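Fe-S binding reductase, putative (Thermus thermophilus, PDB 2D4P) is of unknown function but has the GNAT acetyltransferase fold and may therefore transfer acyl groups, an activity that remains unproven. Local coordinates at residues Leu11-Arg16 and Glu42-Met47; Arg29-Thr34 and Phe49-Ala54; Val63-Ile68 and Tyr93-His98; Arg71-Leu76 and Arg103-Glu108; Leu79-Val84 and Lys111-Ala116. All coordinates share one frame; numbering follows the deposited sequence.

Interaction 1: residues Leu11-Arg16 and Glu42-Met47; sequences LDRLNR and EGEEPM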
# COMPACT_ATOMS: atom_id res chain seq x y z
N LEU A 11 -14.03 -7.65 0.47
CA LEU A 11 -14.47 -6.26 0.43
C LEU A 11 -14.80 -5.68 1.85
O LEU A 11 -14.29 -4.63 2.23
CB LEU A 11 -15.62 -6.11 -0.57
CG LEU A 11 -16.14 -4.69 -0.79
CD1 LEU A 11 -15.07 -3.77 -1.32
CD2 LEU A 11 -17.35 -4.75 -1.72
N ASP A 12 -15.62 -6.39 2.63
CA ASP A 12 -15.93 -5.98 4.00
C ASP A 12 -14.73 -5.83 4.94
O ASP A 12 -14.67 -4.89 5.71
CB ASP A 12 -16.94 -6.94 4.62
CG ASP A 12 -18.31 -6.82 4.00
OD1 ASP A 12 -18.51 -5.83 3.28
OD2 ASP A 12 -19.24 -7.64 4.20
N ARG A 13 -13.81 -6.79 4.86
CA ARG A 13 -12.57 -6.75 5.64
C ARG A 13 -11.77 -5.51 5.30
O ARG A 13 -11.26 -4.84 6.21
CB ARG A 13 -11.70 -7.97 5.32
CG ARG A 13 -12.18 -9.28 5.86
CD ARG A 13 -11.21 -10.38 5.49
NE ARG A 13 -11.50 -11.67 6.11
CZ ARG A 13 -12.30 -12.58 5.60
NH1 ARG A 13 -12.96 -12.35 4.47
NH2 ARG A 13 -12.48 -13.73 6.25
N LEU A 14 -11.63 -5.19 4.01
CA LEU A 14 -10.91 -3.99 3.61
C LEU A 14 -11.58 -2.75 4.20
O LEU A 14 -10.92 -1.89 4.74
CB LEU A 14 -10.82 -3.85 2.10
CG LEU A 14 -9.94 -4.87 1.37
CD1 LEU A 14 -9.86 -4.46 -0.12
CD2 LEU A 14 -8.57 -4.89 1.95
N ASN A 15 -12.90 -2.71 4.11
CA ASN A 15 -13.63 -1.52 4.52
C ASN A 15 -13.66 -1.40 6.03
O ASN A 15 -13.75 -0.30 6.57
CB ASN A 15 -15.00 -1.53 3.87
CG ASN A 15 -14.93 -1.01 2.46
OD1 ASN A 15 -14.68 0.18 2.26
ND2 ASN A 15 -15.10 -1.88 1.47
N ARG A 16 -13.53 -2.51 6.74
CA ARG A 16 -13.36 -2.45 8.19
C ARG A 16 -12.07 -1.69 8.56
O ARG A 16 -11.98 -1.12 9.65
CB ARG A 16 -13.35 -3.85 8.82
CG ARG A 16 -14.72 -4.35 9.21
CD ARG A 16 -14.72 -5.82 9.62
NE ARG A 16 -14.02 -5.99 10.89
CZ ARG A 16 -13.60 -7.16 11.39
NH1 ARG A 16 -13.79 -8.30 10.71
NH2 ARG A 16 -12.98 -7.18 12.57
N GLU A 42 -4.60 -10.97 11.28
CA GLU A 42 -4.15 -11.71 12.47
C GLU A 42 -5.27 -12.67 12.82
O GLU A 42 -6.31 -12.26 13.34
CB GLU A 42 -3.90 -10.76 13.65
CG GLU A 42 -3.28 -11.41 14.88
CD GLU A 42 -1.80 -11.66 14.68
OE1 GLU A 42 -0.99 -10.74 14.94
OE2 GLU A 42 -1.47 -12.76 14.25
N GLY A 43 -5.06 -13.94 12.51
CA GLY A 43 -6.15 -14.88 12.50
C GLY A 43 -7.02 -14.43 11.36
O GLY A 43 -6.55 -14.33 10.23
N GLU A 44 -8.28 -14.12 11.65
CA GLU A 44 -9.18 -13.55 10.65
C GLU A 44 -9.65 -12.15 11.05
O GLU A 44 -10.60 -11.63 10.48
CB GLU A 44 -10.34 -14.52 10.32
CG GLU A 44 -10.14 -15.27 8.97
CD GLU A 44 -10.85 -16.63 8.91
OE1 GLU A 44 -10.95 -17.23 7.80
OE2 GLU A 44 -11.30 -17.11 9.98
N GLU A 45 -8.98 -11.55 12.03
CA GLU A 45 -9.10 -10.13 12.30
C GLU A 45 -8.33 -9.42 11.17
O GLU A 45 -7.15 -9.69 10.99
CB GLU A 45 -8.48 -9.82 13.66
CG GLU A 45 -8.66 -8.40 14.17
CD GLU A 45 -10.09 -8.09 14.57
OE1 GLU A 45 -10.90 -9.04 14.71
OE2 GLU A 45 -10.42 -6.90 14.75
N PRO A 46 -8.98 -8.58 10.38
CA PRO A 46 -8.23 -7.77 9.41
C PRO A 46 -7.31 -6.80 10.15
O PRO A 46 -7.69 -6.24 11.17
CB PRO A 46 -9.32 -7.01 8.63
CG PRO A 46 -10.60 -7.62 9.00
CD PRO A 46 -10.44 -8.35 10.29
N MET A 47 -6.10 -6.60 9.65
CA MET A 47 -5.14 -5.76 10.34
C MET A 47 -4.54 -4.67 9.46
O MET A 47 -3.90 -3.76 9.99
CB MET A 47 -4.02 -6.62 10.93
CG MET A 47 -4.44 -7.45 12.17
SD MET A 47 -4.95 -6.40 13.54
CE MET A 47 -3.36 -5.77 14.12
O HOH W 1 -9.46 -11.24 8.13
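E45 OE2 is gripped by two arginines. R16 NH2 of helix 11-16 reaches it at 3.4 Å in a salt bridge, and R71, outside both segments, is its stronger partner. The bridge ties the helix to the tip of the beta hairpin formed by strands 38-42 and 45-56, whose type II' turn runs from E42 to E45. Two pieces of evidence define that turn: G43 has a phi of 67°, and E45 N donates to E42 O at 3.1 Å. R16 does not meet the carboxylate side by side, because the guanidinium and carboxylate planes stand 77° apart and the single nitrogen NH2 faces both oxygens. A bend in the R16 chain (chi3 70°) carries the guanidinium across the ring of P46, whose CD lies against one face, displaced toward the rim, at 3.4 Å from R16 NH1. The proline also packs on the helix itself, with P46 CG 3.9 Å from R13 CB. R13 then runs on extended toward the turn. Its NH2 stays 4.1 Å from E44 OE1, too far for a salt bridge, so the closer link is through solvent: R13 NE donates at 2.9 Å to water 1, which lies in the guanidinium plane and in turn makes a weak bond to E44 O.

Interaction 2: residues Arg29-Thr34 and Phe49-Ala54; sequences RFFART and FALAQA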
# COMPACT_ATOMS: atom_id res chain seq x y z
N ARG A 29 -11.18 -4.67 -7.21
CA ARG A 29 -10.92 -5.49 -8.40
C ARG A 29 -9.66 -5.05 -9.16
O ARG A 29 -8.84 -5.89 -9.55
CB ARG A 29 -12.13 -5.46 -9.34
CG ARG A 29 -13.25 -6.37 -8.91
CD ARG A 29 -14.53 -6.15 -9.71
NE ARG A 29 -15.57 -7.08 -9.29
CZ ARG A 29 -16.81 -7.10 -9.79
NH1 ARG A 29 -17.18 -6.22 -10.70
NH2 ARG A 29 -17.69 -8.00 -9.35
N PHE A 30 -9.51 -3.75 -9.34
CA PHE A 30 -8.35 -3.19 -9.99
C PHE A 30 -7.07 -3.49 -9.22
O PHE A 30 -6.08 -3.95 -9.79
CB PHE A 30 -8.53 -1.69 -10.11
CG PHE A 30 -7.33 -0.99 -10.64
CD1 PHE A 30 -6.40 -0.39 -9.78
CD2 PHE A 30 -7.11 -0.92 -12.01
CE1 PHE A 30 -5.30 0.28 -10.29
CE2 PHE A 30 -5.99 -0.23 -12.51
CZ PHE A 30 -5.08 0.35 -11.64
N PHE A 31 -7.07 -3.22 -7.93
CA PHE A 31 -5.88 -3.47 -7.12
C PHE A 31 -5.57 -4.96 -6.95
O PHE A 31 -4.41 -5.35 -6.86
CB PHE A 31 -5.92 -2.70 -5.79
CG PHE A 31 -5.67 -1.21 -5.98
CD1 PHE A 31 -4.40 -0.74 -6.36
CD2 PHE A 31 -6.69 -0.29 -5.81
CE1 PHE A 31 -4.18 0.59 -6.55
CE2 PHE A 31 -6.46 1.08 -6.03
CZ PHE A 31 -5.21 1.52 -6.41
N ALA A 32 -6.60 -5.82 -6.93
CA ALA A 32 -6.37 -7.26 -6.92
C ALA A 32 -5.61 -7.70 -8.17
O ALA A 32 -4.83 -8.64 -8.10
CB ALA A 32 -7.69 -8.04 -6.80
N ARG A 33 -5.85 -7.04 -9.29
CA ARG A 33 -5.25 -7.43 -10.58
C ARG A 33 -3.78 -6.97 -10.68
O ARG A 33 -3.05 -7.49 -11.52
CB ARG A 33 -6.02 -6.84 -11.78
CG ARG A 33 -7.27 -7.60 -12.25
CD ARG A 33 -7.90 -6.97 -13.51
NE ARG A 33 -8.95 -5.97 -13.19
CZ ARG A 33 -8.90 -4.65 -13.45
NH1 ARG A 33 -7.84 -4.07 -14.03
NH2 ARG A 33 -9.95 -3.89 -13.10
N THR A 34 -3.33 -6.04 -9.85
CA THR A 34 -1.96 -5.47 -10.02
C THR A 34 -0.87 -6.47 -9.73
O THR A 34 0.22 -6.39 -10.30
CB THR A 34 -1.68 -4.25 -9.13
OG1 THR A 34 -1.86 -4.61 -7.75
CG2 THR A 34 -2.65 -3.09 -9.39
N PHE A 49 -4.14 -3.10 4.96
CA PHE A 49 -4.07 -3.39 3.54
C PHE A 49 -3.19 -2.38 2.84
O PHE A 49 -2.97 -1.28 3.34
CB PHE A 49 -5.48 -3.44 2.90
CG PHE A 49 -6.20 -2.10 2.86
CD1 PHE A 49 -5.97 -1.19 1.84
CD2 PHE A 49 -7.17 -1.80 3.80
CE1 PHE A 49 -6.63 0.01 1.81
CE2 PHE A 49 -7.84 -0.59 3.77
CZ PHE A 49 -7.58 0.31 2.77
N ALA A 50 -2.67 -2.77 1.67
CA ALA A 50 -1.89 -1.88 0.83
C ALA A 50 -2.44 -1.97 -0.59
O ALA A 50 -2.58 -3.06 -1.12
CB ALA A 50 -0.42 -2.25 0.84
N LEU A 51 -2.77 -0.81 -1.17
CA LEU A 51 -3.18 -0.70 -2.57
C LEU A 51 -2.00 -0.11 -3.31
O LEU A 51 -1.60 0.99 -3.02
CB LEU A 51 -4.37 0.23 -2.71
CG LEU A 51 -5.55 -0.12 -1.83
CD1 LEU A 51 -6.69 0.81 -2.19
CD2 LEU A 51 -5.97 -1.59 -1.91
N ALA A 52 -1.44 -0.90 -4.20
CA ALA A 52 -0.23 -0.52 -4.94
C ALA A 52 -0.31 -0.96 -6.39
O ALA A 52 -1.03 -1.89 -6.74
CB ALA A 52 1.02 -1.08 -4.28
N GLN A 53 0.44 -0.28 -7.25
CA GLN A 53 0.37 -0.51 -8.69
C GLN A 53 1.63 -0.08 -9.39
O GLN A 53 2.36 0.81 -8.91
CB GLN A 53 -0.84 0.24 -9.32
CG GLN A 53 -0.70 1.75 -9.26
CD GLN A 53 -1.97 2.45 -9.77
OE1 GLN A 53 -2.31 2.31 -10.95
NE2 GLN A 53 -2.67 3.13 -8.87
N ALA A 54 1.88 -0.71 -10.54
CA ALA A 54 3.01 -0.37 -11.37
C ALA A 54 2.73 0.79 -12.27
O ALA A 54 1.66 0.87 -12.92
CB ALA A 54 3.45 -1.57 -12.21
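F30 comes first, meeting Q53 edge-on: its CZ is 3.5 Å from Q53 OE1, which lies close to the ring plane, while the amide is turned 65° from that plane. With CG anti to the backbone N (chi1 174°), the F30 ring also leans over its neighbour, so that CD1 sits above the centre of the F31 ring. The opposite face of F31 receives L51 CB in a CH-pi contact, 3.6 Å from the centroid and only 6° off the ring normal. F31 is thus sandwiched, and its edge is used as well, CD1 lying 3.6 Å from A52 O. This is helix-on-sheet packing in a GNAT-type domain: the segment of helix 25-34 crosses that of strand 45-56 with axes 7.7 Å apart. Q53 NE2 approaches the F31 ring obliquely, 3.8 Å from CE1, and takes its hydrogen bond from this position to T66 OG1 on the adjacent strand. At the end of the segment, T34 OG1 lies 3.0 Å from A52 O and 2.8 Å from F31 O, and also accepts from H36 N. T34 CG2 packs against Q53 CB at 3.8 Å.

Interaction 3: residues Val63-Ile68 and Tyr93-His98; sequences VLVTRI and YEVALH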
# COMPACT_ATOMS: atom_id res chain seq x y z
N VAL A 63 6.72 0.98 -8.51
CA VAL A 63 5.50 0.59 -7.85
C VAL A 63 5.13 1.68 -6.86
O VAL A 63 5.90 2.00 -5.96
CB VAL A 63 5.62 -0.81 -7.19
CG1 VAL A 63 4.48 -0.98 -6.15
CG2 VAL A 63 5.52 -1.88 -8.26
N LEU A 64 3.98 2.32 -7.09
CA LEU A 64 3.46 3.32 -6.19
C LEU A 64 2.42 2.73 -5.26
O LEU A 64 1.45 2.08 -5.70
CB LEU A 64 2.82 4.45 -6.99
CG LEU A 64 2.38 5.68 -6.23
CD1 LEU A 64 3.52 6.38 -5.45
CD2 LEU A 64 1.72 6.65 -7.24
N VAL A 65 2.63 2.92 -3.97
CA VAL A 65 1.65 2.53 -2.96
C VAL A 65 0.69 3.72 -2.81
O VAL A 65 1.00 4.73 -2.18
CB VAL A 65 2.30 2.19 -1.60
CG1 VAL A 65 1.23 1.71 -0.63
CG2 VAL A 65 3.41 1.15 -1.73
N THR A 66 -0.46 3.57 -3.42
CA THR A 66 -1.51 4.53 -3.47
C THR A 66 -2.13 4.74 -2.12
O THR A 66 -2.52 5.86 -1.74
CB THR A 66 -2.55 3.97 -4.53
OG1 THR A 66 -1.84 3.75 -5.77
CG2 THR A 66 -3.54 4.96 -4.80
N ARG A 67 -2.25 3.64 -1.37
CA ARG A 67 -2.84 3.67 -0.06
C ARG A 67 -2.32 2.55 0.81
O ARG A 67 -2.24 1.41 0.36
CB ARG A 67 -4.36 3.55 -0.14
CG ARG A 67 -5.02 3.77 1.18
CD ARG A 67 -6.48 3.98 1.07
NE ARG A 67 -7.07 4.23 2.38
CZ ARG A 67 -8.37 4.24 2.58
NH1 ARG A 67 -9.18 4.01 1.55
NH2 ARG A 67 -8.85 4.45 3.80
N ILE A 68 -2.05 2.87 2.07
CA ILE A 68 -1.72 1.83 3.04
C ILE A 68 -2.42 2.17 4.35
O ILE A 68 -2.46 3.34 4.77
CB ILE A 68 -0.19 1.64 3.19
CG1 ILE A 68 0.09 0.40 4.04
CG2 ILE A 68 0.51 2.87 3.79
CD1 ILE A 68 1.60 0.03 4.13
N TYR A 93 12.09 -1.15 -10.43
CA TYR A 93 13.26 -0.39 -9.98
C TYR A 93 13.12 0.21 -8.60
O TYR A 93 14.10 0.21 -7.84
CB TYR A 93 13.55 0.70 -11.00
CG TYR A 93 14.80 1.49 -10.67
CD1 TYR A 93 16.06 1.00 -11.00
CD2 TYR A 93 14.72 2.70 -9.99
CE1 TYR A 93 17.21 1.72 -10.69
CE2 TYR A 93 15.86 3.44 -9.69
CZ TYR A 93 17.10 2.93 -10.02
OH TYR A 93 18.26 3.66 -9.71
N GLU A 94 11.96 0.75 -8.27
CA GLU A 94 11.74 1.35 -6.95
C GLU A 94 10.31 1.29 -6.53
O GLU A 94 9.42 1.09 -7.34
CB GLU A 94 12.22 2.78 -6.92
CG GLU A 94 11.49 3.75 -7.83
CD GLU A 94 12.02 5.17 -7.67
OE1 GLU A 94 13.25 5.33 -7.71
OE2 GLU A 94 11.22 6.11 -7.45
N VAL A 95 10.10 1.48 -5.23
CA VAL A 95 8.78 1.54 -4.65
C VAL A 95 8.68 2.91 -3.96
O VAL A 95 9.60 3.35 -3.26
CB VAL A 95 8.57 0.42 -3.61
CG1 VAL A 95 7.22 0.52 -2.95
CG2 VAL A 95 8.81 -1.01 -4.23
N ALA A 96 7.56 3.57 -4.17
CA ALA A 96 7.34 4.92 -3.64
C ALA A 96 5.99 5.04 -2.98
O ALA A 96 5.04 4.31 -3.33
CB ALA A 96 7.47 5.97 -4.77
N LEU A 97 5.88 5.98 -2.05
CA LEU A 97 4.66 6.20 -1.29
C LEU A 97 4.62 7.69 -0.94
O LEU A 97 5.65 8.29 -0.63
CB LEU A 97 4.74 5.35 -0.00
CG LEU A 97 3.58 5.24 0.97
CD1 LEU A 97 3.60 3.90 1.64
CD2 LEU A 97 3.67 6.34 2.00
N HIS A 98 3.43 8.29 -0.97
CA HIS A 98 3.23 9.66 -0.49
C HIS A 98 2.76 9.61 0.98
O HIS A 98 1.65 9.19 1.29
CB HIS A 98 2.24 10.42 -1.39
CG HIS A 98 2.63 10.46 -2.84
ND1 HIS A 98 1.71 10.64 -3.85
CD2 HIS A 98 3.84 10.39 -3.45
CE1 HIS A 98 2.33 10.63 -5.02
NE2 HIS A 98 3.62 10.49 -4.81
O HOH W 2 0.91 7.12 -1.55
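V65 and L97 lean obliquely across one face of a parallel strand pair, the two strands of a beta-alpha-beta crossover whose helix, 73-89, lies over this same face. L97 CD1 is the inserted branch: it sits 3.9 Å from V65 CB and equally close to I68 CG2, the I68 side chain crossing that of L97 at about a right angle. V65 CG2 turns back toward V95 CG1, again obliquely. On the other face the contact is thinner. L64, its CG swung opposite the main-chain nitrogen (chi1 -172°), sends CD1 over its neighbour to A96 CB at 4.0 Å and against one face of the H98 imidazole, offset toward the rim. The backbone register is fixed by three bonds: V63 N to E94 O, A96 N to V63 O, and V65 N to A96 O, the last at 2.9 Å with an angle of 172°. Beyond them the strands part, V65 O and H98 N standing 4.5 Å apart, near a classic bulge at T66 and R67, which both face L51 of strand 45-56. Such splaying is consistent with the GNAT fold, whose corresponding strands diverge at the acyl-CoA site. Water 2 intervenes here, donating to V65 O at 2.5 Å and accepting from H98 N at 2.8 Å.

Interaction 4: residues Arg71-Leu76 and Arg103-Glu108; sequences RSVEAL and RKELEE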
# COMPACT_ATOMS: atom_id res chain seq x y z
N ARG A 71 -3.18 -1.37 11.54
CA ARG A 71 -3.52 -1.22 12.95
C ARG A 71 -2.31 -1.28 13.88
O ARG A 71 -2.44 -1.04 15.11
CB ARG A 71 -4.50 -2.30 13.32
CG ARG A 71 -5.89 -2.01 12.83
CD ARG A 71 -6.95 -2.53 13.79
NE ARG A 71 -7.93 -3.34 13.08
CZ ARG A 71 -8.75 -4.22 13.66
NH1 ARG A 71 -8.74 -4.39 14.98
NH2 ARG A 71 -9.59 -4.90 12.89
N SER A 72 -1.15 -1.59 13.32
CA SER A 72 0.08 -1.68 14.08
C SER A 72 1.28 -1.48 13.17
O SER A 72 1.19 -1.67 11.97
CB SER A 72 0.17 -3.04 14.76
OG SER A 72 0.34 -4.08 13.80
N VAL A 73 2.41 -1.13 13.77
CA VAL A 73 3.68 -1.13 13.03
C VAL A 73 3.93 -2.49 12.36
O VAL A 73 4.32 -2.54 11.19
CB VAL A 73 4.85 -0.72 13.92
CG1 VAL A 73 6.18 -0.97 13.21
CG2 VAL A 73 4.72 0.75 14.32
N GLU A 74 3.68 -3.57 13.09
CA GLU A 74 3.86 -4.90 12.55
C GLU A 74 3.06 -5.10 11.25
O GLU A 74 3.58 -5.60 10.27
CB GLU A 74 3.53 -5.98 13.60
CG GLU A 74 3.74 -7.39 13.08
CD GLU A 74 3.28 -8.48 14.02
OE1 GLU A 74 2.79 -8.17 15.13
OE2 GLU A 74 3.39 -9.68 13.63
N ALA A 75 1.78 -4.72 11.25
CA ALA A 75 0.96 -4.86 10.04
C ALA A 75 1.53 -4.01 8.89
O ALA A 75 1.67 -4.46 7.74
CB ALA A 75 -0.46 -4.49 10.34
N LEU A 76 1.89 -2.78 9.19
CA LEU A 76 2.40 -1.87 8.17
C LEU A 76 3.70 -2.38 7.58
O LEU A 76 3.90 -2.34 6.37
CB LEU A 76 2.57 -0.47 8.77
CG LEU A 76 1.25 0.22 9.11
CD1 LEU A 76 1.53 1.49 9.97
CD2 LEU A 76 0.44 0.57 7.88
N ARG A 103 1.54 10.39 10.48
CA ARG A 103 1.34 8.96 10.70
C ARG A 103 2.64 8.35 11.20
O ARG A 103 3.45 7.86 10.44
CB ARG A 103 0.89 8.30 9.40
CG ARG A 103 -0.41 8.86 8.83
CD ARG A 103 -0.85 8.15 7.54
NE ARG A 103 -1.13 6.74 7.79
CZ ARG A 103 -1.33 5.83 6.84
NH1 ARG A 103 -1.29 6.18 5.57
NH2 ARG A 103 -1.60 4.58 7.19
N LYS A 104 2.84 8.38 12.51
CA LYS A 104 4.11 7.96 13.10
C LYS A 104 4.37 6.47 12.98
O LYS A 104 5.52 6.06 12.88
CB LYS A 104 4.18 8.38 14.57
CG LYS A 104 4.09 9.88 14.83
CD LYS A 104 4.76 10.74 13.76
CE LYS A 104 4.97 12.17 14.26
NZ LYS A 104 5.17 13.17 13.16
N GLU A 105 3.31 5.66 13.02
CA GLU A 105 3.44 4.22 12.89
C GLU A 105 3.95 3.87 11.49
O GLU A 105 4.86 3.05 11.35
CB GLU A 105 2.12 3.49 13.17
CG GLU A 105 1.74 3.48 14.65
CD GLU A 105 0.72 2.40 15.01
OE1 GLU A 105 0.30 1.60 14.14
OE2 GLU A 105 0.35 2.34 16.21
N LEU A 106 3.38 4.52 10.48
CA LEU A 106 3.82 4.31 9.11
C LEU A 106 5.26 4.79 8.89
O LEU A 106 6.08 4.11 8.25
CB LEU A 106 2.86 4.97 8.13
CG LEU A 106 3.23 4.86 6.64
CD1 LEU A 106 3.33 3.41 6.24
CD2 LEU A 106 2.19 5.56 5.80
N GLU A 107 5.59 5.92 9.47
CA GLU A 107 6.95 6.45 9.38
C GLU A 107 7.94 5.46 9.98
O GLU A 107 8.99 5.17 9.40
CB GLU A 107 7.01 7.78 10.12
CG GLU A 107 8.18 8.68 9.76
CD GLU A 107 7.95 10.10 10.26
OE1 GLU A 107 7.97 10.29 11.49
OE2 GLU A 107 7.69 11.00 9.41
N GLU A 108 7.58 4.91 11.14
CA GLU A 108 8.40 3.89 11.77
C GLU A 108 8.55 2.66 10.88
O GLU A 108 9.64 2.14 10.74
CB GLU A 108 7.81 3.47 13.13
CG GLU A 108 8.58 2.31 13.77
CD GLU A 108 8.15 2.01 15.20
OE1 GLU A 108 7.55 2.90 15.85
OE2 GLU A 108 8.44 0.87 15.64
O HOH W 3 -1.22 0.56 16.91
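L76 CD1 fills the tight part of the contact, pressed on the backbone of helix 104-112 at 3.6 Å from L106 N and 3.7 Å from E105 C. V73 extends this apolar patch, its CG2 lying 3.9 Å from E105 CB. Here the opening turns of helices 73-89 and 104-112 pack together on one face of the GNAT-type sheet, L76 and L106 both also resting on I68. Toward solvent the contact is polar and looser. The E108 carboxylate merely crosses V73, with CD 3.8 Å from CG2. The extended E105 chain brings OE1 to 3.5 Å from V73 N, but the angle is too poor for a hydrogen bond, while OE2 is linked to R71 O through water 3, which donates to both. S72 caps the helix instead, OG accepting from A75 N at 3.0 Å and 163°. A carboxylate placed beside this helix start, with no direct bond across the interface, probably contributes through electrostatic attraction to the N-terminal end of the helix dipole.

Interaction 5: residues Leu79-Val84 and Lys111-Ala116; sequences LLRAVV and KAEGFA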
# COMPACT_ATOMS: atom_id res chain seq x y z
N LEU A 79 3.07 -5.45 5.28
CA LEU A 79 2.48 -5.00 4.02
C LEU A 79 3.57 -4.39 3.10
O LEU A 79 3.64 -4.69 1.90
CB LEU A 79 1.36 -4.00 4.26
CG LEU A 79 0.08 -4.56 4.88
CD1 LEU A 79 -0.77 -3.49 5.44
CD2 LEU A 79 -0.69 -5.42 3.87
N LEU A 80 4.43 -3.55 3.67
CA LEU A 80 5.51 -2.98 2.88
C LEU A 80 6.42 -4.05 2.34
O LEU A 80 6.83 -4.00 1.20
CB LEU A 80 6.32 -1.97 3.70
CG LEU A 80 5.55 -0.70 4.07
CD1 LEU A 80 6.36 0.04 5.12
CD2 LEU A 80 5.25 0.16 2.81
N ARG A 81 6.72 -5.05 3.16
CA ARG A 81 7.59 -6.14 2.73
C ARG A 81 6.94 -6.91 1.59
O ARG A 81 7.61 -7.33 0.62
CB ARG A 81 7.88 -7.09 3.91
CG ARG A 81 8.94 -6.57 4.86
CD ARG A 81 9.55 -7.62 5.78
NE ARG A 81 8.54 -8.47 6.37
CZ ARG A 81 7.90 -8.23 7.52
NH1 ARG A 81 8.19 -7.15 8.25
NH2 ARG A 81 6.97 -9.09 7.95
N ALA A 82 5.63 -7.10 1.67
CA ALA A 82 4.93 -7.87 0.65
C ALA A 82 4.94 -7.07 -0.65
O ALA A 82 5.17 -7.60 -1.73
CB ALA A 82 3.50 -8.18 1.10
N VAL A 83 4.71 -5.76 -0.55
CA VAL A 83 4.77 -4.91 -1.73
C VAL A 83 6.17 -4.94 -2.36
O VAL A 83 6.31 -5.12 -3.58
CB VAL A 83 4.33 -3.47 -1.44
CG1 VAL A 83 4.60 -2.60 -2.66
CG2 VAL A 83 2.83 -3.41 -1.01
N VAL A 84 7.20 -4.79 -1.54
CA VAL A 84 8.60 -4.77 -2.00
C VAL A 84 8.92 -6.09 -2.68
O VAL A 84 9.51 -6.10 -3.76
CB VAL A 84 9.60 -4.40 -0.86
CG1 VAL A 84 11.04 -4.70 -1.25
CG2 VAL A 84 9.45 -2.95 -0.52
N LYS A 111 10.88 3.33 7.75
CA LYS A 111 12.29 3.31 8.10
C LYS A 111 12.78 1.88 8.34
O LYS A 111 13.87 1.49 7.90
CB LYS A 111 12.53 4.22 9.31
CG LYS A 111 13.98 4.35 9.70
CD LYS A 111 14.23 5.54 10.60
CE LYS A 111 15.65 5.53 11.14
NZ LYS A 111 15.80 6.51 12.28
N ALA A 112 11.96 1.08 9.02
CA ALA A 112 12.34 -0.29 9.34
C ALA A 112 12.47 -1.15 8.09
O ALA A 112 13.23 -2.10 8.08
CB ALA A 112 11.36 -0.93 10.34
N GLU A 113 11.72 -0.84 7.05
CA GLU A 113 11.78 -1.61 5.82
C GLU A 113 12.57 -0.93 4.70
O GLU A 113 12.38 -1.25 3.51
CB GLU A 113 10.36 -1.95 5.36
CG GLU A 113 9.55 -2.81 6.32
CD GLU A 113 10.26 -4.08 6.75
OE1 GLU A 113 11.06 -4.64 5.98
OE2 GLU A 113 10.04 -4.56 7.88
N GLY A 114 13.49 -0.04 5.06
CA GLY A 114 14.52 0.42 4.12
C GLY A 114 14.13 1.57 3.21
O GLY A 114 14.81 1.83 2.21
N PHE A 115 13.03 2.25 3.51
CA PHE A 115 12.63 3.41 2.74
C PHE A 115 13.31 4.67 3.25
O PHE A 115 13.54 4.83 4.46
CB PHE A 115 11.12 3.63 2.78
CG PHE A 115 10.34 2.64 1.99
CD1 PHE A 115 10.22 1.32 2.42
CD2 PHE A 115 9.69 3.02 0.81
CE1 PHE A 115 9.48 0.43 1.70
CE2 PHE A 115 8.97 2.12 0.09
CZ PHE A 115 8.88 0.82 0.51
N ALA A 116 13.63 5.56 2.32
CA ALA A 116 14.17 6.89 2.64
C ALA A 116 13.13 7.98 2.45
O ALA A 116 12.23 7.90 1.58
CB ALA A 116 15.40 7.17 1.76
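A Schellman motif ends helix 104-112, and the residues around it, E113 and F115, carry the contact with helix 73-89. G114, with phi 85°, is the C-prime residue, and the motif is evidenced by F115 N bonding to L110 O and G114 N to K111 O. E113 bends at chi2 so that its carboxylate crosses R81 obliquely. R81 NH1 donates to OE2 at 3.2 Å with an angle of 156°; the oxygen lies in the guanidinium plane, but the nitrogen stands well above the carboxylate plane. OE1 meets the aliphatic part of the same chain, 3.1 Å from R81 CG. Beyond the turn, F115 and V84 slide past each other in opposite directions, CZ approaching V84 CG2 to 3.9 Å, and the ring takes L80 CD2 obliquely. L80 CB also touches E113 CG, joining the polar and apolar parts. E113 OE2 is held more strongly by a salt bridge from R77 NE, so two positive groups reach this oxygen, which would probably favour the ionised carboxylate.

How the interactions relate
The sheet relates all five contacts. Interactions 1 and 2 lie on strand 45-56, their centres about 16 Å apart, and touch where L14 O meets F49 CE2 at 3.5 Å. Interaction 2 passes to interaction 3 through backbone pairing, L51 N to R67 O at 2.7 Å. Interactions 4 and 5 are successive parts of one pairing, helix 73-89 with helix 104-112, centres about 11 Å apart; both lie against interaction 3 through I68, whose CD1 is 3.9 Å from L80 CD2. Interaction 4 returns to interaction 1 by the salt bridge R71 NH2 to E45 OE2, 2.9 Å. Helix 25-34 and helix 73-89 pack on different faces. The splayed strands of interaction 3 mark the probable acyl-CoA site by analogy.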